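Local structure of borrelidin polyketide synthase, type I (Streptomyces parvulus, 6OBT) at residues H191-W203 with L209-V221. The protein probably acts as the dehydratase domain of a modular polyketide synthase, removing water from a beta-hydroxyacyl intermediate during borrelidin assembly. Residues are numbered along the deposited sequence; the frame is centred on the assembly and turned at random.
Sequences HYGPQFRCLRRAW and LVAEISLPEGTDV
Strands 199-203 and 209-214 pair as the antiparallel arms of a beta hairpin, their axes at 165°, with Trp203 and Val210 a hydrogen-bonded pair joined by two N-H to O=C bonds. Further along, Arg200 and Arg201 both face Glu212 in a classic beta bulge: Glu212 O takes the N-H of Arg200 at 3.0 Å and, weakly, that of Arg201. The bulge turns the Arg200 side chain toward strand 209-214, where NH2 bonds Ser214 O at 3.0 Å; the carbonyl oxygen lies in the guanidinium plane, although the donor sits above the carbonyl plane.

Arg201 behaves differently. Bent at chi2 and chi3, it runs alongside the extended Glu212 and brings Glu212 OE2 3.1 Å above the centre of one guanidinium face, the two planes 61° apart. The salt bridge from Arg201 NH2 to Glu212 OE1 (3.0 Å) is one of charges alone, since that oxygen too lies well out of the guanidinium plane; OE1 takes its hydrogen bond from Trp168. The Trp203 ring presents its edge to the same carboxylate, Trp203 CH2 3.6 Å from Glu212 OE1, while its CE3 meets Val210 CG2.

On the other face, Ala202 and Ala211 form a non-hydrogen-bonded pair, their small methyls consistent with the 4.1 Å between CA atoms, and Leu199 CD1 reaches over Ala211 CB. Cys198 fits where room is scarce: its CB presses on Ile213 CG2 at 3.4 Å, and both side chains touch helix 228-236. The hairpin thus has two chemical faces, an apolar one packed on the helices of this hot-dog-type dehydratase fold and one where Glu212 probably offsets the charge of Arg201 beside Trp203 and Val210.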
loop_
_atom_site.group_PDB
_atom_site.type_symbol
_atom_site.label_atom_id
_atom_site.label_comp_id
_atom_site.label_asym_id
_atom_site.label_seq_id
_atom_site.Cartn_x
_atom_site.Cartn_y
_atom_site.Cartn_z
ATOM N N HIS A 191 -16.807 20.049 -23.261
ATOM C CA HIS A 191 -18.106 20.270 -22.627
ATOM C C HIS A 191 -17.886 20.356 -21.120
ATOM O O HIS A 191 -17.827 19.333 -20.433
ATOM C CB HIS A 191 -19.090 19.159 -22.995
ATOM C CG HIS A 191 -19.592 19.225 -24.409
ATOM N ND1 HIS A 191 -18.821 18.868 -25.495
ATOM C CD2 HIS A 191 -20.796 19.590 -24.910
ATOM C CE1 HIS A 191 -19.526 19.015 -26.603
ATOM N NE2 HIS A 191 -20.728 19.452 -26.276
ATOM N N TYR A 192 -17.769 21.584 -20.606
ATOM C CA TYR A 192 -17.515 21.826 -19.187
ATOM C C TYR A 192 -18.835 21.883 -18.429
ATOM O O TYR A 192 -19.718 22.668 -18.767
ATOM C CB TYR A 192 -16.717 23.115 -18.976
ATOM C CG TYR A 192 -15.272 22.980 -19.394
ATOM C CD1 TYR A 192 -14.388 22.182 -18.678
ATOM C CD2 TYR A 192 -14.816 23.585 -20.553
ATOM C CE1 TYR A 192 -13.066 22.041 -19.078
ATOM C CE2 TYR A 192 -13.510 23.452 -20.961
ATOM C CZ TYR A 192 -12.646 22.673 -20.243
ATOM O OH TYR A 192 -11.347 22.552 -20.685
ATOM N N GLY A 193 -18.969 21.047 -17.406
ATOM C CA GLY A 193 -20.189 20.996 -16.640
ATOM C C GLY A 193 -20.182 21.977 -15.483
ATOM O O GLY A 193 -19.237 22.749 -15.298
ATOM N N PRO A 194 -21.252 21.958 -14.682
ATOM C CA PRO A 194 -21.397 22.961 -13.606
ATOM C C PRO A 194 -20.172 23.161 -12.733
ATOM O O PRO A 194 -19.783 24.301 -12.465
ATOM C CB PRO A 194 -22.583 22.410 -12.803
ATOM C CG PRO A 194 -23.399 21.673 -13.805
ATOM C CD PRO A 194 -22.423 21.067 -14.776
ATOM N N GLN A 195 -19.545 22.080 -12.269
ATOM C CA GLN A 195 -18.440 22.243 -11.332
ATOM C C GLN A 195 -17.190 22.827 -11.973
ATOM O O GLN A 195 -16.283 23.248 -11.244
ATOM C CB GLN A 195 -18.109 20.898 -10.683
ATOM C CG GLN A 195 -19.045 20.535 -9.555
ATOM C CD GLN A 195 -18.594 21.077 -8.217
ATOM O OE1 GLN A 195 -17.881 22.084 -8.138
ATOM N NE2 GLN A 195 -19.015 20.418 -7.152
ATOM N N PHE A 196 -17.110 22.853 -13.308
ATOM C CA PHE A 196 -15.938 23.383 -13.991
ATOM C C PHE A 196 -16.176 24.749 -14.624
ATOM O O PHE A 196 -15.207 25.389 -15.045
ATOM C CB PHE A 196 -15.450 22.399 -15.073
ATOM C CG PHE A 196 -14.711 21.187 -14.511
ATOM C CD1 PHE A 196 -13.333 21.101 -14.585
ATOM C CD2 PHE A 196 -15.412 20.140 -13.933
ATOM C CE1 PHE A 196 -12.647 19.998 -14.068
ATOM C CE2 PHE A 196 -14.733 19.011 -13.414
ATOM C CZ PHE A 196 -13.343 18.962 -13.475
ATOM N N ARG A 197 -17.423 25.226 -14.685
ATOM C CA ARG A 197 -17.724 26.516 -15.322
ATOM C C ARG A 197 -17.491 27.635 -14.308
ATOM O O ARG A 197 -18.413 28.268 -13.781
ATOM C CB ARG A 197 -19.144 26.557 -15.868
ATOM C CG ARG A 197 -19.414 25.518 -16.963
ATOM C CD ARG A 197 -20.695 25.788 -17.736
ATOM N NE ARG A 197 -21.916 25.650 -16.942
ATOM C CZ ARG A 197 -22.744 24.609 -16.997
ATOM N NH1 ARG A 197 -22.483 23.584 -17.801
ATOM N NH2 ARG A 197 -23.838 24.587 -16.244
ATOM N N CYS A 198 -16.213 27.898 -14.081
ATOM C CA CYS A 198 -15.777 28.766 -13.005
ATOM C C CYS A 198 -15.358 30.140 -13.479
ATOM O O CYS A 198 -15.238 31.048 -12.652
ATOM C CB CYS A 198 -14.606 28.131 -12.269
ATOM S SG CYS A 198 -15.128 26.701 -11.307
ATOM N N LEU A 199 -15.103 30.311 -14.772
ATOM C CA LEU A 199 -14.692 31.617 -15.269
ATOM C C LEU A 199 -15.842 32.618 -15.162
ATOM O O LEU A 199 -16.941 32.369 -15.666
ATOM C CB LEU A 199 -14.223 31.511 -16.721
ATOM C CG LEU A 199 -13.965 32.887 -17.355
ATOM C CD1 LEU A 199 -12.902 33.661 -16.590
ATOM C CD2 LEU A 199 -13.561 32.744 -18.805
ATOM N N ARG A 200 -15.576 33.766 -14.529
ATOM C CA ARG A 200 -16.592 34.798 -14.335
ATOM C C ARG A 200 -16.291 36.091 -15.077
ATOM O O ARG A 200 -17.186 36.664 -15.714
ATOM C CB ARG A 200 -16.759 35.097 -12.838
ATOM C CG ARG A 200 -16.842 33.865 -11.965
ATOM C CD ARG A 200 -18.118 33.068 -12.223
ATOM N NE ARG A 200 -18.105 31.810 -11.479
ATOM C CZ ARG A 200 -19.127 30.962 -11.425
ATOM N NH1 ARG A 200 -20.257 31.238 -12.066
ATOM N NH2 ARG A 200 -19.028 29.845 -10.716
ATOM N N ARG A 201 -15.068 36.611 -14.975
ATOM C CA ARG A 201 -14.715 37.844 -15.672
ATOM C C ARG A 201 -13.286 37.730 -16.178
ATOM O O ARG A 201 -12.473 37.016 -15.596
ATOM C CB ARG A 201 -14.856 39.087 -14.763
ATOM C CG ARG A 201 -16.035 39.053 -13.791
ATOM C CD ARG A 201 -16.595 40.448 -13.545
ATOM N NE ARG A 201 -15.612 41.315 -12.907
ATOM C CZ ARG A 201 -15.683 41.725 -11.644
ATOM N NH1 ARG A 201 -16.702 41.349 -10.882
ATOM N NH2 ARG A 201 -14.739 42.510 -11.141
ATOM N N ALA A 202 -12.988 38.423 -17.274
ATOM C CA ALA A 202 -11.635 38.428 -17.814
ATOM C C ALA A 202 -11.321 39.799 -18.412
ATOM O O ALA A 202 -12.218 40.525 -18.855
ATOM C CB ALA A 202 -11.446 37.316 -18.863
ATOM N N TRP A 203 -10.033 40.160 -18.381
ATOM C CA TRP A 203 -9.518 41.369 -19.012
ATOM C C TRP A 203 -8.235 41.029 -19.752
ATOM O O TRP A 203 -7.500 40.125 -19.360
ATOM C CB TRP A 203 -9.164 42.498 -18.021
ATOM C CG TRP A 203 -10.217 42.930 -17.058
ATOM C CD1 TRP A 203 -10.929 44.105 -17.088
ATOM C CD2 TRP A 203 -10.657 42.224 -15.895
ATOM N NE1 TRP A 203 -11.789 44.161 -16.019
ATOM C CE2 TRP A 203 -11.642 43.018 -15.271
ATOM C CE3 TRP A 203 -10.316 40.993 -15.321
ATOM C CZ2 TRP A 203 -12.293 42.620 -14.107
ATOM C CZ3 TRP A 203 -10.963 40.600 -14.159
ATOM C CH2 TRP A 203 -11.937 41.415 -13.562
ATOM N N LEU A 209 -3.136 37.922 -19.804
ATOM C CA LEU A 209 -4.532 37.646 -19.513
ATOM C C LEU A 209 -4.754 37.663 -18.003
ATOM O O LEU A 209 -3.986 37.039 -17.262
ATOM C CB LEU A 209 -4.886 36.273 -20.080
ATOM C CG LEU A 209 -6.316 35.787 -20.132
ATOM C CD1 LEU A 209 -6.954 36.345 -21.383
ATOM C CD2 LEU A 209 -6.274 34.272 -20.162
ATOM N N VAL A 210 -5.793 38.369 -17.542
ATOM C CA VAL A 210 -6.194 38.281 -16.141
ATOM C C VAL A 210 -7.672 37.923 -16.058
ATOM O O VAL A 210 -8.473 38.299 -16.919
ATOM C CB VAL A 210 -5.890 39.561 -15.322
ATOM C CG1 VAL A 210 -4.396 39.833 -15.312
ATOM C CG2 VAL A 210 -6.670 40.783 -15.872
ATOM N N ALA A 211 -8.024 37.179 -15.008
ATOM C CA ALA A 211 -9.359 36.614 -14.891
ATOM C C ALA A 211 -9.736 36.419 -13.429
ATOM O O ALA A 211 -8.880 36.145 -12.579
ATOM C CB ALA A 211 -9.458 35.273 -15.631
ATOM N N GLU A 212 -11.034 36.563 -13.158
ATOM C CA GLU A 212 -11.655 36.122 -11.913
ATOM C C GLU A 212 -12.325 34.779 -12.164
ATOM O O GLU A 212 -13.120 34.647 -13.101
ATOM C CB GLU A 212 -12.686 37.140 -11.409
ATOM C CG GLU A 212 -12.067 38.345 -10.739
ATOM C CD GLU A 212 -13.073 39.448 -10.455
ATOM O OE1 GLU A 212 -12.634 40.573 -10.140
ATOM O OE2 GLU A 212 -14.296 39.190 -10.537
ATOM N N ILE A 213 -11.990 33.785 -11.339
ATOM C CA ILE A 213 -12.448 32.406 -11.500
ATOM C C ILE A 213 -12.893 31.903 -10.130
ATOM O O ILE A 213 -12.157 32.060 -9.152
ATOM C CB ILE A 213 -11.318 31.520 -12.063
ATOM C CG1 ILE A 213 -10.727 32.142 -13.336
ATOM C CG2 ILE A 213 -11.827 30.127 -12.370
ATOM C CD1 ILE A 213 -9.419 31.523 -13.796
ATOM N N SER A 214 -14.088 31.306 -10.045
ATOM C CA SER A 214 -14.554 30.843 -8.738
ATOM C C SER A 214 -15.486 29.638 -8.856
ATOM O O SER A 214 -16.183 29.464 -9.857
ATOM C CB SER A 214 -15.240 31.972 -7.963
ATOM O OG SER A 214 -16.331 32.517 -8.668
ATOM N N LEU A 215 -15.493 28.813 -7.805
ATOM C CA LEU A 215 -16.310 27.604 -7.777
ATOM C C LEU A 215 -17.784 27.961 -7.566
ATOM O O LEU A 215 -18.104 29.029 -7.025
ATOM C CB LEU A 215 -15.824 26.667 -6.663
ATOM C CG LEU A 215 -14.519 25.924 -6.947
ATOM C CD1 LEU A 215 -13.833 25.458 -5.659
ATOM C CD2 LEU A 215 -14.809 24.753 -7.875
ATOM N N PRO A 216 -18.700 27.097 -8.014
ATOM C CA PRO A 216 -20.113 27.263 -7.649
ATOM C C PRO A 216 -20.278 27.258 -6.138
ATOM O O PRO A 216 -19.525 26.603 -5.412
ATOM C CB PRO A 216 -20.796 26.040 -8.278
ATOM C CG PRO A 216 -19.798 25.438 -9.199
ATOM C CD PRO A 216 -18.450 25.831 -8.727
ATOM N N GLU A 217 -21.289 27.983 -5.667
ATOM C CA GLU A 217 -21.512 28.093 -4.233
ATOM C C GLU A 217 -21.790 26.722 -3.624
ATOM O O GLU A 217 -22.483 25.886 -4.213
ATOM C CB GLU A 217 -22.670 29.052 -3.955
ATOM C CG GLU A 217 -22.695 30.274 -4.867
ATOM C CD GLU A 217 -23.572 31.385 -4.327
ATOM O OE1 GLU A 217 -24.150 31.204 -3.234
ATOM O OE2 GLU A 217 -23.684 32.436 -4.994
ATOM N N GLY A 218 -21.218 26.482 -2.445
ATOM C CA GLY A 218 -21.431 25.226 -1.754
ATOM C C GLY A 218 -20.585 24.072 -2.236
ATOM O O GLY A 218 -20.913 22.917 -1.950
ATOM N N THR A 219 -19.503 24.343 -2.962
ATOM C CA THR A 219 -18.588 23.295 -3.392
ATOM C C THR A 219 -17.695 22.886 -2.228
ATOM O O THR A 219 -16.951 23.711 -1.692
ATOM C CB THR A 219 -17.745 23.770 -4.572
ATOM O OG1 THR A 219 -18.587 23.983 -5.707
ATOM C CG2 THR A 219 -16.682 22.729 -4.921
ATOM N N ASP A 220 -17.756 21.612 -1.849
ATOM C CA ASP A 220 -16.921 21.102 -0.772
ATOM C C ASP A 220 -15.478 20.986 -1.257
ATOM O O ASP A 220 -15.199 20.296 -2.242
ATOM C CB ASP A 220 -17.459 19.752 -0.302
ATOM C CG ASP A 220 -16.559 19.078 0.713
ATOM O OD1 ASP A 220 -15.819 19.782 1.432
ATOM O OD2 ASP A 220 -16.600 17.831 0.791
ATOM N N VAL A 221 -14.563 21.685 -0.586
ATOM C CA VAL A 221 -13.155 21.678 -0.955
ATOM C C VAL A 221 -12.268 21.206 0.193
ATOM O O VAL A 221 -11.042 21.344 0.129
ATOM C CB VAL A 221 -12.710 23.065 -1.465
ATOM C CG1 VAL A 221 -13.652 23.559 -2.557
ATOM C CG2 VAL A 221 -12.666 24.069 -0.331
#